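PDB 3T49: fibrinogen-binding protein from Staphylococcus aureus subsp. aureus, which probably inhibits the complement C3 convertases of the host as SCIN-B, a secreted virulence factor of the staphylococcal complement inhibitor family. Local coordinates for residues K46-F50 / V51-D55; E61-Y64 / K65-E69. One frame throughout, in Å; residues are numbered along the deposited sequence. Where two conformers were deposited one is given.

Contact 1: K46-F50 / V51-D55; sequences KKNDF and VSMAD
Asn48 meets the following helix through its amide oxygen, OD1, which lies 3.7 Å from the methyl CE of Met53. The residue itself is where helix 28-47 gives out: its positive phi puts it in the terminating position of a Schellman motif, a backbone shape that asparagine tolerates better than most residues other than glycine.

Asp49 then opens helix 50-72 as its N-cap. With CG anti to the backbone N (chi1 178°), the carboxylate swings over the first turn, whose N-H groups have no preceding carbonyls to bond. Its OD1 takes the N-H of Ser52 at 3.1 Å in a nearly straight bond (171°), the donor coming from above the carboxylate plane. The same OD1 is also approached by Val51 N, in a weak and strongly bent bond. The other oxygen, OD2, lies 3.0 Å from Ser52 OG, at best a weak hydrogen bond. Aspartate suits the place because its short side chain can fold back onto these N-H groups, and its charge is probably favourable at the positive end of the helix dipole. The backbone O of Asp49 accepts Met53 N at 2.8 Å, the first rung of the helix.

Phe50 begins the helix proper, its carbonyl O accepting Ala54 N. The side chains of Phe50 and Met53 run alongside each other, and the bend at chi3 of Met53 sets CE over one face of the ring, 3.8 Å from its centroid and 10° off the normal, a CH-pi contact. The buried Met53 side chain also packs on Ala6 and Leu9 of helix 5-13 and Ala44 of helix 28-47. Left-handed Asn48 followed by extended Asp49 makes the alpha-L-beta link of a short alpha-alpha hairpin, joining helices 28-47 and 50-72.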
ATOM      1  N   LYS A  46      -9.515   8.259  -7.847  1.00 11.32           N
ATOM      2  CA  LYS A  46     -10.845   8.733  -8.218  0.53 11.61           C
ATOM      3  C   LYS A  46     -10.855  10.246  -8.469  1.00 13.66           C
ATOM      4  O   LYS A  46     -11.681  10.763  -9.272  1.00 15.40           O
ATOM      5  CB  LYS A  46     -11.809   8.348  -7.087  0.53 16.06           C
ATOM      6  CG  LYS A  46     -13.258   8.670  -7.316  0.53 19.51           C
ATOM      7  CD  LYS A  46     -14.124   7.777  -6.434  0.53 27.60           C
ATOM      8  CE  LYS A  46     -13.930   6.294  -6.796  0.53 29.49           C
ATOM      9  NZ  LYS A  46     -14.966   5.395  -6.203  0.53 39.26           N
ATOM     10  N   LYS A  47      -9.969  10.972  -7.795  1.00 12.32           N
ATOM     11  CA  LYS A  47      -9.881  12.428  -7.948  1.00 14.83           C
ATOM     12  C   LYS A  47      -8.795  12.860  -8.949  1.00 13.44           C
ATOM     13  O   LYS A  47      -8.608  14.070  -9.184  1.00 13.87           O
ATOM     14  CB  LYS A  47      -9.603  13.099  -6.608  1.00 21.12           C
ATOM     15  CG  LYS A  47     -10.700  12.947  -5.570  1.00 31.62           C
ATOM     16  CD  LYS A  47     -10.310  13.673  -4.278  1.00 43.07           C
ATOM     17  CE  LYS A  47     -11.319  13.450  -3.143  1.00 49.58           C
ATOM     18  NZ  LYS A  47     -10.891  12.391  -2.176  1.00 50.44           N
ATOM     19  N   ASN A  48      -8.050  11.886  -9.454  1.00 13.00           N
ATOM     20  CA  ASN A  48      -6.865  12.142 -10.272  1.00 13.20           C
ATOM     21  C   ASN A  48      -5.914  13.105  -9.603  1.00 12.63           C
ATOM     22  O   ASN A  48      -5.374  14.012 -10.222  1.00 14.14           O
ATOM     23  CB  ASN A  48      -7.266  12.719 -11.637  1.00 15.34           C
ATOM     24  CG  ASN A  48      -6.259  12.391 -12.719  1.00 15.64           C
ATOM     25  OD1 ASN A  48      -5.633  11.345 -12.722  1.00 14.77           O
ATOM     26  ND2 ASN A  48      -6.139  13.296 -13.688  1.00 14.01           N
ATOM     27  N   ASP A  49      -5.667  12.868  -8.311  1.00 10.83           N
ATOM     28  CA  ASP A  49      -4.847  13.750  -7.503  1.00 10.78           C
ATOM     29  C   ASP A  49      -3.431  13.194  -7.529  1.00 10.00           C
ATOM     30  O   ASP A  49      -3.121  12.219  -6.846  1.00 10.29           O
ATOM     31  CB  ASP A  49      -5.422  13.789  -6.085  1.00 10.77           C
ATOM     32  CG  ASP A  49      -4.601  14.663  -5.132  1.00 15.95           C
ATOM     33  OD1 ASP A  49      -3.427  15.001  -5.408  1.00 14.49           O
ATOM     34  OD2 ASP A  49      -5.170  15.005  -4.070  1.00 26.54           O
ATOM     35  N   PHE A  50      -2.563  13.768  -8.355  1.00 10.32           N
ATOM     36  CA  PHE A  50      -1.204  13.262  -8.572  1.00  9.76           C
ATOM     37  C   PHE A  50      -0.365  13.336  -7.307  1.00  9.88           C
ATOM     38  O   PHE A  50       0.474  12.484  -7.102  1.00 10.99           O
ATOM     39  CB  PHE A  50      -0.519  14.031  -9.711  1.00 10.83           C
ATOM     40  CG  PHE A  50      -0.954  13.592 -11.063  1.00 10.51           C
ATOM     41  CD1 PHE A  50      -2.124  14.072 -11.623  1.00 10.42           C
ATOM     42  CD2 PHE A  50      -0.206  12.704 -11.785  1.00 16.31           C
ATOM     43  CE1 PHE A  50      -2.527  13.668 -12.890  1.00 12.98           C
ATOM     44  CE2 PHE A  50      -0.597  12.298 -13.057  1.00 16.95           C
ATOM     45  CZ  PHE A  50      -1.743  12.798 -13.610  1.00 14.98           C
ATOM     46  N   VAL A  51      -0.593  14.342  -6.476  1.00  9.47           N
ATOM     47  CA  VAL A  51       0.201  14.518  -5.256  1.00  8.88           C
ATOM     48  C   VAL A  51      -0.140  13.361  -4.304  1.00  9.29           C
ATOM     49  O   VAL A  51       0.773  12.676  -3.804  1.00 10.98           O
ATOM     50  CB  VAL A  51      -0.066  15.884  -4.604  1.00 11.86           C
ATOM     51  CG1 VAL A  51       0.617  15.996  -3.264  1.00 15.11           C
ATOM     52  CG2 VAL A  51       0.455  17.025  -5.487  1.00 15.69           C
ATOM     53  N   SER A  52      -1.434  13.073  -4.124  1.00  9.43           N
ATOM     54  CA  SER A  52      -1.861  11.973  -3.264  1.00 10.03           C
ATOM     55  C   SER A  52      -1.499  10.643  -3.882  1.00  9.88           C
ATOM     56  O   SER A  52      -1.174   9.705  -3.149  1.00 10.08           O
ATOM     57  CB  SER A  52      -3.348  12.058  -2.987  1.00 17.99           C
ATOM     58  OG  SER A  52      -3.627  13.235  -2.239  1.00 25.24           O
ATOM     59  N   MET A  53      -1.549  10.500  -5.209  1.00 10.40           N
ATOM     60  CA  MET A  53      -1.167   9.243  -5.866  1.00  9.62           C
ATOM     61  C   MET A  53       0.285   8.964  -5.571  1.00  9.42           C
ATOM     62  O   MET A  53       0.639   7.821  -5.246  1.00 12.10           O
ATOM     63  CB  MET A  53      -1.443   9.255  -7.391  1.00 10.27           C
ATOM     64  CG  MET A  53      -2.923   9.163  -7.705  1.00 12.09           C
ATOM     65  SD  MET A  53      -3.310   8.847  -9.465  1.00 16.63           S
ATOM     66  CE  MET A  53      -3.011  10.431 -10.250  1.00 16.98           C
ATOM     67  N   ALA A  54       1.158   9.973  -5.673  1.00 10.44           N
ATOM     68  CA  ALA A  54       2.568   9.762  -5.421  1.00 11.58           C
ATOM     69  C   ALA A  54       2.817   9.368  -3.971  1.00 11.75           C
ATOM     70  O   ALA A  54       3.627   8.468  -3.706  1.00 14.05           O
ATOM     71  CB  ALA A  54       3.360  11.030  -5.799  1.00 14.41           C
ATOM     72  N   ASP A  55       2.140  10.003  -3.048  1.00 11.72           N
ATOM     73  CA  ASP A  55       2.316   9.741  -1.623  1.00 12.17           C
ATOM     74  C   ASP A  55       1.882   8.309  -1.312  1.00 11.08           C
ATOM     75  O   ASP A  55       2.552   7.605  -0.555  1.00 11.35           O
ATOM     76  CB  ASP A  55       1.520  10.741  -0.810  1.00 14.90           C
ATOM     77  CG  ASP A  55       2.163  12.126  -0.802  1.00 24.44           C
ATOM     78  OD1 ASP A  55       3.345  12.221  -1.193  1.00 31.58           O
ATOM     79  OD2 ASP A  55       1.482  13.097  -0.417  1.00 27.71           O
TER

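Contact 2: E61-Y64 / K65-E69; sequences EKIY and KEIDE
Lys62 and Glu66 form an i to i+4 salt bridge on one side of helix 50-72, a long helix of the SCIN bundle, while the side chains of Ile63, Tyr64 and Ile67 turn into the fold, giving the helix an amphipathic character.

Backbone bonds first: the carbonyl oxygens of Glu61, Lys62, Ile63 and Tyr64 accept the N-H groups of Lys65, Glu66, Ile67 and Asp68 in turn, a regular alpha-helical ladder.

Apolar contacts come next. Ile63 CG1 lies 4.1 Å from Ile67 CD1, the two side chains crossing at a slant, and both touch Tyr30 of helix 28-47; branched aliphatic groups fill such an inner face well. Tyr64 is buried too, its ring stacked with that of Tyr19.

Two polar ends find partners outside this turn: Tyr64 OH is hydrogen-bonded to the carbonyl of Leu12, and the Asp68 carboxylate to the hydroxyl of Tyr19 and a glycerol, probably from the crystallisation liquor.

In the charged pair, Glu66 lies across Ile63 at about a right angle, its OE1 3.3 Å from Ile63 CD1. With CG anti to the backbone N, the Lys62 chain runs extended to CE and bends at chi4 (-80°), which turns NZ onto Glu66 OE2 at 2.9 Å, on the syn side and 18° out of the carboxylate plane. One water closes a second path: it accepts from Lys62 NZ and donates to Glu66 OE1, 2.8 Å from each.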
ATOM      1  N   GLU A  61       4.801   1.080  -1.290  1.00  8.60           N
ATOM      2  CA  GLU A  61       6.110   0.483  -1.532  1.00  8.67           C
ATOM      3  C   GLU A  61       6.861   0.306  -0.216  1.00  8.31           C
ATOM      4  O   GLU A  61       7.496  -0.741   0.017  1.00 10.55           O
ATOM      5  CB  GLU A  61       6.937   1.349  -2.511  1.00 10.14           C
ATOM      6  CG  GLU A  61       6.385   1.307  -3.916  1.00 13.40           C
ATOM      7  CD  GLU A  61       7.073   2.269  -4.852  1.00 22.02           C
ATOM      8  OE1 GLU A  61       7.758   3.184  -4.347  1.00 31.31           O
ATOM      9  OE2 GLU A  61       6.883   2.124  -6.083  1.00 28.86           O
ATOM     10  N   LYS A  62       6.796   1.294   0.658  1.00  8.82           N
ATOM     11  CA  LYS A  62       7.523   1.253   1.923  1.00  9.63           C
ATOM     12  C   LYS A  62       6.984   0.109   2.809  1.00  9.39           C
ATOM     13  O   LYS A  62       7.771  -0.675   3.369  1.00  9.93           O
ATOM     14  CB  LYS A  62       7.405   2.588   2.660  1.00 11.67           C
ATOM     15  CG  LYS A  62       8.144   2.655   4.003  1.00 14.12           C
ATOM     16  CD  LYS A  62       7.965   4.056   4.629  1.00 18.59           C
ATOM     17  CE  LYS A  62       8.731   4.214   5.936  1.00 29.33           C
ATOM     18  NZ  LYS A  62       7.996   3.589   7.069  1.00 37.10           N
ATOM     19  N   ILE A  63       5.663   0.025   2.989  1.00  8.77           N
ATOM     20  CA  ILE A  63       5.101  -0.984   3.894  1.00  8.59           C
ATOM     21  C   ILE A  63       5.271  -2.401   3.315  1.00  8.34           C
ATOM     22  O   ILE A  63       5.531  -3.349   4.065  1.00  8.09           O
ATOM     23  CB  ILE A  63       3.623  -0.659   4.292  1.00  9.93           C
ATOM     24  CG1 ILE A  63       3.187  -1.426   5.558  1.00 11.73           C
ATOM     25  CG2 ILE A  63       2.650  -0.936   3.133  1.00  9.84           C
ATOM     26  CD1 ILE A  63       3.905  -0.996   6.822  1.00 13.53           C
ATOM     27  N   TYR A  64       5.177  -2.576   2.001  1.00  7.48           N
ATOM     28  CA  TYR A  64       5.399  -3.885   1.408  1.00  7.75           C
ATOM     29  C   TYR A  64       6.840  -4.321   1.634  1.00  7.87           C
ATOM     30  O   TYR A  64       7.096  -5.487   1.921  1.00  8.50           O
ATOM     31  CB  TYR A  64       5.106  -3.865  -0.098  1.00  7.92           C
ATOM     32  CG  TYR A  64       3.666  -3.630  -0.494  1.00  8.35           C
ATOM     33  CD1 TYR A  64       2.618  -3.659   0.421  1.00  9.18           C
ATOM     34  CD2 TYR A  64       3.358  -3.386  -1.819  1.00  9.08           C
ATOM     35  CE1 TYR A  64       1.311  -3.441   0.013  1.00  9.17           C
ATOM     36  CE2 TYR A  64       2.061  -3.180  -2.233  1.00  9.63           C
ATOM     37  CZ  TYR A  64       1.039  -3.198  -1.319  1.00  8.53           C
ATOM     38  OH  TYR A  64      -0.268  -2.980  -1.729  1.00  9.21           O
ATOM     39  N   LYS A  65       7.810  -3.422   1.464  1.00  8.91           N
ATOM     40  CA  LYS A  65       9.228  -3.742   1.691  1.00  8.92           C
ATOM     41  C   LYS A  65       9.446  -4.110   3.151  1.00  9.85           C
ATOM     42  O   LYS A  65      10.186  -5.074   3.434  1.00 10.65           O
ATOM     43  CB  LYS A  65      10.106  -2.561   1.282  1.00 10.84           C
ATOM     44  CG  LYS A  65      11.590  -2.899   1.381  1.00 17.99           C
ATOM     45  CD  LYS A  65      12.439  -1.778   0.764  1.00 22.20           C
ATOM     46  CE  LYS A  65      13.905  -2.237   0.647  1.00 27.26           C
ATOM     47  NZ  LYS A  65      14.817  -1.187   0.132  1.00 37.48           N
ATOM     48  N   GLU A  66       8.854  -3.361   4.078  1.00  9.04           N
ATOM     49  CA  GLU A  66       8.985  -3.662   5.510  1.00  9.64           C
ATOM     50  C   GLU A  66       8.455  -5.058   5.830  1.00  8.70           C
ATOM     51  O   GLU A  66       9.097  -5.826   6.572  1.00  9.29           O
ATOM     52  CB  GLU A  66       8.303  -2.608   6.385  1.00 11.94           C
ATOM     53  CG  GLU A  66       9.105  -1.336   6.428  1.00 18.04           C
ATOM     54  CD  GLU A  66       8.364  -0.117   6.889  1.00 19.55           C
ATOM     55  OE1 GLU A  66       7.131  -0.106   6.875  1.00 19.79           O
ATOM     56  OE2 GLU A  66       9.042   0.893   7.202  1.00 24.65           O
ATOM     57  N   ILE A  67       7.302  -5.394   5.276  1.00  8.05           N
ATOM     58  CA  ILE A  67       6.692  -6.688   5.526  1.00  8.44           C
ATOM     59  C   ILE A  67       7.545  -7.785   4.923  1.00  8.43           C
ATOM     60  O   ILE A  67       7.828  -8.796   5.599  1.00  8.86           O
ATOM     61  CB  ILE A  67       5.261  -6.713   4.990  1.00  7.52           C
ATOM     62  CG1 ILE A  67       4.366  -5.818   5.859  1.00  8.49           C
ATOM     63  CG2 ILE A  67       4.736  -8.131   4.955  1.00  8.28           C
ATOM     64  CD1 ILE A  67       3.016  -5.532   5.221  1.00  9.00           C
ATOM     65  N   ASP A  68       8.001  -7.619   3.693  1.00  8.45           N
ATOM     66  CA  ASP A  68       8.878  -8.592   3.071  1.00  8.50           C
ATOM     67  C   ASP A  68      10.148  -8.813   3.912  1.00 10.83           C
ATOM     68  O   ASP A  68      10.579  -9.955   4.121  1.00 10.80           O
ATOM     69  CB  ASP A  68       9.316  -8.150   1.669  1.00 10.05           C
ATOM     70  CG  ASP A  68       8.236  -8.270   0.627  1.00 11.77           C
ATOM     71  OD1 ASP A  68       7.240  -8.949   0.860  1.00 13.67           O
ATOM     72  OD2 ASP A  68       8.439  -7.707  -0.501  1.00 13.20           O
ATOM     73  N   GLU A  69      10.746  -7.748   4.406  1.00  9.99           N
ATOM     74  CA  GLU A  69      12.000  -7.879   5.134  1.00 10.65           C
ATOM     75  C   GLU A  69      11.796  -8.563   6.470  1.00  9.89           C
ATOM     76  O   GLU A  69      12.638  -9.386   6.851  1.00 10.95           O
ATOM     77  CB  GLU A  69      12.704  -6.531   5.224  1.00 12.88           C
ATOM     78  CG  GLU A  69      13.282  -6.136   3.846  1.00 15.76           C
ATOM     79  CD  GLU A  69      14.152  -4.915   3.839  1.00 22.63           C
ATOM     80  OE1 GLU A  69      14.171  -4.199   4.846  1.00 33.46           O
ATOM     81  OE2 GLU A  69      14.803  -4.701   2.793  1.00 30.76           O
TER
HETATM   82  O   HOH W   1       5.565   2.195   7.005  1.00 19.94           O

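Overall arrangement
From the N terminus, helix 5-13 and helix 16-22 come first, followed by helix 28-47 and helix 50-72. Contact 1 spans the turn between the last two, ending one helix and starting the next; contact 2 lies wholly within helix 50-72, farther along. The two are in series, neither nested nor crossing, and neither closes a long loop. Their centres are 21 Å apart, on opposite sides of the chain's centre. Each ties helix 50-72 to its neighbours: contact 1 packs against helices 5-13 and 28-47 at one end of the bundle, whereas contact 2 faces helices 16-22 and 28-47 and reaches Leu12 of helix 5-13.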